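PDB 4R2F: extracellular solute-binding protein family 1, which binds the beta-1,3-linked disaccharide laminaribiose and probably delivers it to a membrane sugar importer. Local coordinates for residues L153-L158 / V367-E372; N346-F351 / P358-D363; A392-G397 / T423-V428. All blocks are in the same frame, centred on the assembly; numbering follows the deposited sequence.

Interaction 1: residues L153-L158 / V367-E372. With BGC (beta-D-glucopyranose), chain B; BGC (beta-D-glucopyranose), chain C.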
loop_
_atom_site.group_PDB
_atom_site.type_symbol
_atom_site.label_atom_id
_atom_site.label_comp_id
_atom_site.label_asym_id
_atom_site.label_seq_id
_atom_site.Cartn_x
_atom_site.Cartn_y
_atom_site.Cartn_z
ATOM N N LEU A 153 -5.819 5.796 -2.167
ATOM C CA LEU A 153 -5.978 4.381 -2.243
ATOM C C LEU A 153 -4.783 3.788 -2.938
ATOM O O LEU A 153 -4.576 3.990 -4.130
ATOM C CB LEU A 153 -7.253 4.016 -2.985
ATOM C CG LEU A 153 -8.573 4.445 -2.343
ATOM C CD1 LEU A 153 -9.694 4.440 -3.381
ATOM C CD2 LEU A 153 -8.886 3.546 -1.170
ATOM N N ASP A 154 -3.995 3.031 -2.195
ATOM C CA ASP A 154 -2.729 2.534 -2.727
ATOM C C ASP A 154 -2.987 1.117 -3.178
ATOM O O ASP A 154 -3.059 0.200 -2.371
ATOM C CB ASP A 154 -1.648 2.615 -1.657
ATOM C CG ASP A 154 -0.263 2.194 -2.157
ATOM O OD1 ASP A 154 -0.033 2.094 -3.378
ATOM O OD2 ASP A 154 0.594 1.935 -1.294
ATOM N N ILE A 155 -3.130 0.967 -4.482
ATOM C CA ILE A 155 -3.471 -0.281 -5.140
ATOM C C ILE A 155 -2.214 -0.927 -5.752
ATOM O O ILE A 155 -1.219 -0.245 -5.971
ATOM C CB ILE A 155 -4.544 -0.010 -6.237
ATOM C CG1 ILE A 155 -5.276 -1.296 -6.640
ATOM C CG2 ILE A 155 -3.947 0.686 -7.444
ATOM C CD1 ILE A 155 -6.630 -1.049 -7.262
ATOM N N ARG A 156 -2.283 -2.229 -6.013
ATOM C CA ARG A 156 -1.132 -3.066 -6.381
ATOM C C ARG A 156 -1.295 -3.686 -7.772
ATOM O O ARG A 156 -1.669 -4.851 -7.908
ATOM C CB ARG A 156 -0.924 -4.167 -5.332
ATOM C CG ARG A 156 -0.422 -3.628 -3.998
ATOM C CD ARG A 156 1.080 -3.357 -4.041
ATOM N NE ARG A 156 1.513 -2.553 -2.903
ATOM C CZ ARG A 156 1.324 -1.248 -2.779
ATOM N NH1 ARG A 156 0.800 -0.541 -3.768
ATOM N NH2 ARG A 156 1.741 -0.626 -1.687
ATOM N N PRO A 157 -1.007 -2.898 -8.820
ATOM C CA PRO A 157 -1.155 -3.434 -10.150
ATOM C C PRO A 157 0.038 -4.283 -10.552
ATOM O O PRO A 157 1.129 -4.145 -10.008
ATOM C CB PRO A 157 -1.244 -2.183 -11.048
ATOM C CG PRO A 157 -1.127 -0.999 -10.135
ATOM C CD PRO A 157 -0.548 -1.503 -8.843
ATOM N N LEU A 158 -0.197 -5.143 -11.527
ATOM C CA LEU A 158 0.860 -5.850 -12.212
ATOM C C LEU A 158 1.297 -4.994 -13.405
ATOM O O LEU A 158 0.475 -4.278 -14.002
ATOM C CB LEU A 158 0.370 -7.215 -12.654
ATOM C CG LEU A 158 0.047 -8.176 -11.501
ATOM C CD1 LEU A 158 -0.805 -9.332 -11.980
ATOM C CD2 LEU A 158 1.312 -8.708 -10.855
ATOM N N VAL A 367 -6.281 4.521 -16.198
ATOM C CA VAL A 367 -7.608 4.020 -16.567
ATOM C C VAL A 367 -7.702 2.504 -16.451
ATOM O O VAL A 367 -8.711 1.967 -15.964
ATOM C CB VAL A 367 -8.024 4.481 -17.977
ATOM C CG1 VAL A 367 -9.266 3.743 -18.456
ATOM C CG2 VAL A 367 -8.279 5.986 -17.953
ATOM N N LYS A 368 -6.655 1.803 -16.871
ATOM C CA LYS A 368 -6.679 0.345 -16.773
ATOM C C LYS A 368 -6.759 -0.133 -15.304
ATOM O O LYS A 368 -7.444 -1.113 -14.976
ATOM C CB LYS A 368 -5.464 -0.220 -17.463
ATOM C CG LYS A 368 -5.440 -1.736 -17.528
ATOM C CD LYS A 368 -4.367 -2.181 -18.498
ATOM C CE LYS A 368 -4.351 -3.674 -18.647
ATOM N NZ LYS A 368 -3.448 -4.117 -19.734
ATOM N N ILE A 369 -6.078 0.576 -14.408
ATOM C CA ILE A 369 -6.109 0.262 -12.970
ATOM C C ILE A 369 -7.505 0.449 -12.392
ATOM O O ILE A 369 -8.021 -0.421 -11.676
ATOM C CB ILE A 369 -5.072 1.125 -12.205
ATOM C CG1 ILE A 369 -3.658 0.703 -12.594
ATOM C CG2 ILE A 369 -5.253 1.029 -10.702
ATOM C CD1 ILE A 369 -2.631 1.769 -12.302
ATOM N N VAL A 370 -8.113 1.585 -12.713
ATOM C CA VAL A 370 -9.494 1.865 -12.334
ATOM C C VAL A 370 -10.428 0.807 -12.843
ATOM O O VAL A 370 -11.269 0.300 -12.103
ATOM C CB VAL A 370 -9.923 3.277 -12.821
ATOM C CG1 VAL A 370 -11.387 3.580 -12.514
ATOM C CG2 VAL A 370 -9.073 4.319 -12.106
ATOM N N ASN A 371 -10.276 0.448 -14.108
ATOM C CA ASN A 371 -11.256 -0.416 -14.735
ATOM C C ASN A 371 -11.087 -1.894 -14.417
ATOM O O ASN A 371 -12.059 -2.596 -14.376
ATOM C CB ASN A 371 -11.268 -0.223 -16.253
ATOM C CG ASN A 371 -11.831 1.134 -16.664
ATOM O OD1 ASN A 371 -12.366 1.867 -15.849
ATOM N ND2 ASN A 371 -11.674 1.476 -17.928
ATOM N N GLU A 372 -9.855 -2.344 -14.210
ATOM C CA GLU A 372 -9.564 -3.763 -14.042
ATOM C C GLU A 372 -9.155 -4.132 -12.647
ATOM O O GLU A 372 -9.396 -5.245 -12.239
ATOM C CB GLU A 372 -8.483 -4.209 -15.033
ATOM C CG GLU A 372 -8.908 -3.998 -16.503
ATOM C CD GLU A 372 -7.980 -4.635 -17.525
ATOM O OE1 GLU A 372 -7.232 -5.595 -17.192
ATOM O OE2 GLU A 372 -8.020 -4.184 -18.698
HETATM C C2 BGC B . 4.005 2.250 -0.900
HETATM C C3 BGC B . 3.988 1.789 0.566
HETATM C C4 BGC B . 5.239 0.943 0.840
HETATM C C5 BGC B . 6.515 1.711 0.407
HETATM C C6 BGC B . 7.814 0.959 0.719
HETATM C C1 BGC B . 5.351 2.922 -1.228
HETATM O O1 BGC B . 5.422 3.277 -2.608
HETATM O O2 BGC B . 2.901 3.142 -1.134
HETATM O O3 BGC B . 2.732 1.101 0.811
HETATM O O4 BGC B . 5.393 0.583 2.219
HETATM O O5 BGC B . 6.404 1.971 -0.966
HETATM O O6 BGC B . 7.769 -0.347 0.140
HETATM C C2 BGC C . 0.749 1.133 2.125
HETATM C C3 BGC C . 0.303 1.349 3.572
HETATM C C4 BGC C . 0.925 0.287 4.468
HETATM C C5 BGC C . 2.438 0.283 4.302
HETATM C C6 BGC C . 3.100 -0.854 5.093
HETATM C C1 BGC C . 2.264 1.241 2.133
HETATM O O2 BGC C . 0.172 2.104 1.259
HETATM O O3 BGC C . -1.120 1.298 3.668
HETATM O O4 BGC C . 0.651 0.590 5.830
HETATM O O5 BGC C . 2.787 0.159 2.919
HETATM O O6 BGC C . 2.690 -2.158 4.626
#
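I369 meets I155 and P157 where helix 364-373 packs on one side of strand 145-161, an alpha-on-beta contact of the solute-binding-protein fold whose other side faces the bound disaccharide. Apolar surface alone joins the two segments, burying 133 Å² in all. Followed outward, I369 has a CB pointing toward the strand and there splits into two working branches. The short branch, CG2, lies anti to the backbone N and reaches I155 CG2 at 3.5 Å; these two side chains run past each other in opposite directions. The long branch begins with CG1, anti to the carbonyl carbon (chi1 -68°), which sits 3.9 Å from P157 CG. At its end, I369 CD1 comes 3.8 Å from the same P157 CG, so the proline ring borders the whole branch. The nearest CA pair agrees with this, P157 to I369 at 6.8 Å.

D154 and R156, on either side of I155 in sequence, serve the sugar. R156 grips D154 end-on in a salt bridge: R156 NH1 stands 2.8 Å from D154 OD1, and NH2 donates to OD2, both approaching from above the carboxylate plane, NH1 by 53°. This double hold probably fixes the carboxylate's rotation, and a further hydrogen bond, R156 NE to H207 ND1, probably helps hold the guanidinium in place. D154 OD2 then also accepts the O2 hydroxyls of both glucose units, so three donors converge on one oxygen; O2 of the chain B glucose lies 2.6 Å from D154 OD2. N311 and N203 add further bonds to the disaccharide. R156 NH2 has one more neighbour at the guanidinium edge, the O3 of the chain B glucose at 3.2 Å, the oxygen that links it to C1 of the chain C glucose.

Interaction 2: residues N346-F351 / P358-D363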
loop_
_atom_site.group_PDB
_atom_site.type_symbol
_atom_site.label_atom_id
_atom_site.label_comp_id
_atom_site.label_asym_id
_atom_site.label_seq_id
_atom_site.Cartn_x
_atom_site.Cartn_y
_atom_site.Cartn_z
ATOM N N ASN A 346 1.800 7.931 -6.405
ATOM C CA ASN A 346 1.826 6.519 -6.784
ATOM C C ASN A 346 0.611 5.779 -6.176
ATOM O O ASN A 346 0.720 4.633 -5.728
ATOM C CB ASN A 346 3.108 5.861 -6.306
ATOM C CG ASN A 346 4.314 6.255 -7.124
ATOM O OD1 ASN A 346 5.422 5.854 -6.798
ATOM N ND2 ASN A 346 4.112 7.041 -8.179
ATOM N N ALA A 347 -0.537 6.448 -6.206
ATOM C CA ALA A 347 -1.777 5.924 -5.635
ATOM C C ALA A 347 -2.974 6.557 -6.313
ATOM O O ALA A 347 -2.839 7.567 -6.993
ATOM C CB ALA A 347 -1.822 6.195 -4.142
ATOM N N LEU A 348 -4.137 5.946 -6.119
ATOM C CA LEU A 348 -5.395 6.476 -6.619
ATOM C C LEU A 348 -5.883 7.576 -5.693
ATOM O O LEU A 348 -5.624 7.528 -4.502
ATOM C CB LEU A 348 -6.437 5.362 -6.701
ATOM C CG LEU A 348 -6.221 4.300 -7.774
ATOM C CD1 LEU A 348 -7.058 3.080 -7.472
ATOM C CD2 LEU A 348 -6.561 4.818 -9.149
ATOM N N PRO A 349 -6.589 8.580 -6.232
ATOM C CA PRO A 349 -7.270 9.558 -5.362
ATOM C C PRO A 349 -8.535 9.005 -4.722
ATOM O O PRO A 349 -9.034 7.962 -5.136
ATOM C CB PRO A 349 -7.623 10.709 -6.317
ATOM C CG PRO A 349 -7.629 10.105 -7.673
ATOM C CD PRO A 349 -6.706 8.921 -7.661
ATOM N N VAL A 350 -9.029 9.690 -3.692
ATOM C CA VAL A 350 -10.293 9.311 -3.049
ATOM C C VAL A 350 -11.403 10.340 -3.335
ATOM O O VAL A 350 -12.509 10.250 -2.778
ATOM C CB VAL A 350 -10.157 9.135 -1.519
ATOM C CG1 VAL A 350 -9.207 7.977 -1.206
ATOM C CG2 VAL A 350 -9.723 10.432 -0.838
ATOM N N PHE A 351 -11.083 11.299 -4.189
ATOM C CA PHE A 351 -12.000 12.373 -4.557
ATOM C C PHE A 351 -12.361 12.272 -6.025
ATOM O O PHE A 351 -11.494 12.166 -6.884
ATOM C CB PHE A 351 -11.374 13.733 -4.285
ATOM C CG PHE A 351 -11.287 14.074 -2.824
ATOM C CD1 PHE A 351 -12.437 14.233 -2.061
ATOM C CD2 PHE A 351 -10.060 14.247 -2.210
ATOM C CE1 PHE A 351 -12.353 14.545 -0.713
ATOM C CE2 PHE A 351 -9.975 14.552 -0.865
ATOM C CZ PHE A 351 -11.125 14.695 -0.113
ATOM N N PRO A 358 -8.030 15.920 -16.096
ATOM C CA PRO A 358 -7.391 15.574 -17.355
ATOM C C PRO A 358 -6.066 14.833 -17.212
ATOM O O PRO A 358 -5.790 13.892 -17.957
ATOM C CB PRO A 358 -7.160 16.939 -17.999
ATOM C CG PRO A 358 -8.317 17.758 -17.516
ATOM C CD PRO A 358 -8.617 17.275 -16.125
ATOM N N GLU A 359 -5.246 15.273 -16.275
ATOM C CA GLU A 359 -3.926 14.687 -16.045
ATOM C C GLU A 359 -4.017 13.217 -15.629
ATOM O O GLU A 359 -3.129 12.447 -15.935
ATOM C CB GLU A 359 -3.165 15.488 -14.971
ATOM C CG GLU A 359 -2.580 16.824 -15.453
ATOM C CD GLU A 359 -3.557 17.996 -15.384
ATOM O OE1 GLU A 359 -4.757 17.809 -15.101
ATOM O OE2 GLU A 359 -3.122 19.142 -15.610
ATOM N N PHE A 360 -5.074 12.867 -14.895
ATOM C CA PHE A 360 -5.322 11.502 -14.455
ATOM C C PHE A 360 -5.878 10.585 -15.562
ATOM O O PHE A 360 -5.336 9.532 -15.833
ATOM C CB PHE A 360 -6.331 11.527 -13.289
ATOM C CG PHE A 360 -6.503 10.196 -12.634
ATOM C CD1 PHE A 360 -5.507 9.705 -11.801
ATOM C CD2 PHE A 360 -7.620 9.405 -12.895
ATOM C CE1 PHE A 360 -5.632 8.456 -11.212
ATOM C CE2 PHE A 360 -7.759 8.162 -12.292
ATOM C CZ PHE A 360 -6.752 7.687 -11.457
ATOM N N THR A 361 -6.994 10.959 -16.164
ATOM C CA THR A 361 -7.650 10.085 -17.147
ATOM C C THR A 361 -6.903 9.986 -18.481
ATOM O O THR A 361 -7.118 9.037 -19.224
ATOM C CB THR A 361 -9.103 10.497 -17.455
ATOM O OG1 THR A 361 -9.118 11.810 -18.006
ATOM C CG2 THR A 361 -9.960 10.459 -16.207
ATOM N N ALA A 362 -6.001 10.913 -18.792
ATOM C CA ALA A 362 -5.346 10.838 -20.109
ATOM C C ALA A 362 -4.265 9.755 -20.157
ATOM O O ALA A 362 -3.798 9.382 -21.250
ATOM C CB ALA A 362 -4.751 12.178 -20.488
ATOM N N ASP A 363 -3.850 9.296 -18.976
ATOM C CA ASP A 363 -2.868 8.216 -18.825
ATOM C C ASP A 363 -3.591 6.869 -18.825
ATOM O O ASP A 363 -4.288 6.530 -17.860
ATOM C CB ASP A 363 -2.076 8.421 -17.531
ATOM C CG ASP A 363 -0.998 7.375 -17.312
ATOM O OD1 ASP A 363 -0.991 6.338 -18.029
ATOM O OD2 ASP A 363 -0.143 7.599 -16.408
#
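F360 projects from the short helix 358-361 with its ring pushed end-first against L348 and P349. Its CG is anti to the backbone N (chi1 -172°), which carries the ring away from the helix, and the far rim does the touching. L348 CD2 lies near the ring plane, 3.7 Å from F360 CZ, so the leucine methyl meets the ring at its edge and covers neither face. The L348 side chain leaves its own backbone to one side of the helix, and only the branch end approaches F360, the two crossing at a slant. P349 comes instead from the direction opposite to F360 and puts its CD 3.7 Å from F360 CE1 and 4.0 Å from F360 CZ. Leucine and proline thus share one corner of the ring, CE1 and CZ. The nearest CA atoms, those of L348 and F360, are 9.3 Å apart, a gap spanned by side chains alone, and the buried surface totals 105 Å². All three residues are buried. Strand 348-349 lies antiparallel to strand 145-161, where L348 also touches I155; P349 leans on I354 and T355 of helix 352-355, while V370 of helix 364-373 touches both L348 and F360.

Interaction 3: residues A392-G397 / T423-V428. With BGC (beta-D-glucopyranose), chain C.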
loop_
_atom_site.group_PDB
_atom_site.type_symbol
_atom_site.label_atom_id
_atom_site.label_comp_id
_atom_site.label_asym_id
_atom_site.label_seq_id
_atom_site.Cartn_x
_atom_site.Cartn_y
_atom_site.Cartn_z
ATOM N N ALA A 392 -3.342 -3.248 11.998
ATOM C CA ALA A 392 -2.153 -2.473 12.275
ATOM C C ALA A 392 -0.981 -3.392 12.666
ATOM O O ALA A 392 0.150 -3.212 12.187
ATOM C CB ALA A 392 -2.417 -1.457 13.361
ATOM N N ALA A 393 -1.246 -4.370 13.525
ATOM C CA ALA A 393 -0.187 -5.305 13.996
ATOM C C ALA A 393 0.256 -6.259 12.886
ATOM O O ALA A 393 1.443 -6.530 12.698
ATOM C CB ALA A 393 -0.669 -6.084 15.196
ATOM N N LEU A 394 -0.710 -6.717 12.104
ATOM C CA LEU A 394 -0.400 -7.505 10.944
ATOM C C LEU A 394 0.517 -6.756 9.992
ATOM O O LEU A 394 1.567 -7.254 9.627
ATOM C CB LEU A 394 -1.675 -7.943 10.245
ATOM C CG LEU A 394 -1.541 -8.469 8.827
ATOM C CD1 LEU A 394 -0.710 -9.733 8.811
ATOM C CD2 LEU A 394 -2.918 -8.735 8.225
ATOM N N ASP A 395 0.122 -5.549 9.619
ATOM C CA ASP A 395 0.813 -4.772 8.590
ATOM C C ASP A 395 2.219 -4.315 9.001
ATOM O O ASP A 395 3.154 -4.419 8.221
ATOM C CB ASP A 395 -0.056 -3.552 8.247
ATOM C CG ASP A 395 0.536 -2.674 7.163
ATOM O OD1 ASP A 395 0.928 -3.208 6.111
ATOM O OD2 ASP A 395 0.567 -1.442 7.349
ATOM N N GLY A 396 2.356 -3.816 10.222
ATOM C CA GLY A 396 3.599 -3.206 10.672
ATOM C C GLY A 396 4.542 -4.101 11.466
ATOM O O GLY A 396 5.637 -3.679 11.784
ATOM N N GLY A 397 4.115 -5.319 11.789
ATOM C CA GLY A 397 4.838 -6.150 12.747
ATOM C C GLY A 397 5.827 -7.132 12.133
ATOM O O GLY A 397 5.879 -7.355 10.913
ATOM N N THR A 423 1.574 -18.448 14.263
ATOM C CA THR A 423 2.046 -18.364 15.613
ATOM C C THR A 423 2.518 -16.974 15.970
ATOM O O THR A 423 2.238 -16.501 17.069
ATOM C CB THR A 423 3.156 -19.419 15.834
ATOM O OG1 THR A 423 2.565 -20.714 15.662
ATOM C CG2 THR A 423 3.774 -19.299 17.208
ATOM N N GLY A 424 3.235 -16.307 15.071
ATOM C CA GLY A 424 3.728 -14.944 15.379
ATOM C C GLY A 424 2.576 -13.927 15.526
ATOM O O GLY A 424 2.587 -13.042 16.386
ATOM N N LEU A 425 1.582 -14.080 14.664
ATOM C CA LEU A 425 0.398 -13.236 14.704
ATOM C C LEU A 425 -0.389 -13.455 15.998
ATOM O O LEU A 425 -0.863 -12.496 16.566
ATOM C CB LEU A 425 -0.495 -13.509 13.491
ATOM C CG LEU A 425 0.042 -13.013 12.139
ATOM C CD1 LEU A 425 -0.853 -13.512 11.007
ATOM C CD2 LEU A 425 0.157 -11.487 12.126
ATOM N N LYS A 426 -0.495 -14.695 16.483
ATOM C CA LYS A 426 -1.194 -14.951 17.755
ATOM C C LYS A 426 -0.493 -14.321 18.933
ATOM O O LYS A 426 -1.155 -13.899 19.867
ATOM C CB LYS A 426 -1.459 -16.442 17.975
ATOM C CG LYS A 426 -2.589 -16.908 17.079
ATOM C CD LYS A 426 -2.742 -18.407 16.957
ATOM C CE LYS A 426 -3.783 -18.691 15.890
ATOM N NZ LYS A 426 -3.801 -20.113 15.477
ATOM N N SER A 427 0.828 -14.184 18.867
ATOM C CA SER A 427 1.552 -13.543 19.927
ATOM C C SER A 427 1.210 -12.072 20.059
ATOM O O SER A 427 1.393 -11.515 21.131
ATOM C CB SER A 427 3.042 -13.683 19.705
ATOM O OG SER A 427 3.342 -15.028 19.431
ATOM N N VAL A 428 0.750 -11.423 18.980
ATOM C CA VAL A 428 0.591 -9.942 18.989
ATOM C C VAL A 428 -0.836 -9.428 18.761
ATOM O O VAL A 428 -1.245 -8.425 19.330
ATOM C CB VAL A 428 1.555 -9.235 17.984
ATOM C CG1 VAL A 428 3.010 -9.418 18.405
ATOM C CG2 VAL A 428 1.344 -9.744 16.570
HETATM C C2 BGC C . 0.749 1.133 2.125
HETATM C C3 BGC C . 0.303 1.349 3.572
HETATM C C4 BGC C . 0.925 0.287 4.468
HETATM C C5 BGC C . 2.438 0.283 4.302
HETATM C C6 BGC C . 3.100 -0.854 5.093
HETATM C C1 BGC C . 2.264 1.241 2.133
HETATM O O2 BGC C . 0.172 2.104 1.259
HETATM O O3 BGC C . -1.120 1.298 3.668
HETATM O O4 BGC C . 0.651 0.590 5.830
HETATM O O5 BGC C . 2.787 0.159 2.919
HETATM O O6 BGC C . 2.690 -2.158 4.626
#
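T423 O, on the helix whose L425 and V428 meet L394 and A393, accepts from two donors of S427, one turn further on. S427 OG stands 3.0 Å from T423 O and S427 N 3.3 Å from it, from opposite faces of the carbonyl plane. The contact itself is helix-on-helix packing of the C-terminal helix 414-428 against helix 389-396, in a solute-binding-protein fold. L394, with CG anti to its N (chi1 165°), brings CD1 to 3.8 Å from L425 CD2, the two leucines crossing at an angle. Beside them A393 CB faces V428 CG2 at 4.4 Å, a looser pair at the exposed margin. Loop residue F380 touches L394 and D395, and Y81 of helix 80-89 touches A393. D395, next in sequence, turns to the sugar: its two carboxylate oxygens take one hydroxyl each, the chain C glucose bonding through O6 to OD1 and through O4 to OD2. Replacing D395 with an alanine would probably leave both hydroxyls without their acceptor and weaken the hold on this glucose. The two bonds are equally short, O6 to D395 OD1 and O4 to D395 OD2 each measuring 2.5 Å.

Overall arrangement
Interactions 1 and 2 form one continuous core region: their centres are 10 Å apart, strands 145-161 and 348-349 are neighbours in the same sheet, and L153 O lies 2.8 Å from L348 N, a probable backbone hydrogen bond. Every touching residue in both is buried. Interaction 3 lies on the opposite side of the chain's centre, about 27 Å centre to centre from interaction 1, and is only partly buried, joining helix to helix without a strand. All three contacts are apolar, but interactions 1 and 3 also carry carboxylates to the chain C glucose from different ends, at O2 and at O4 and O6. Interaction 2 contributes no ligand residue.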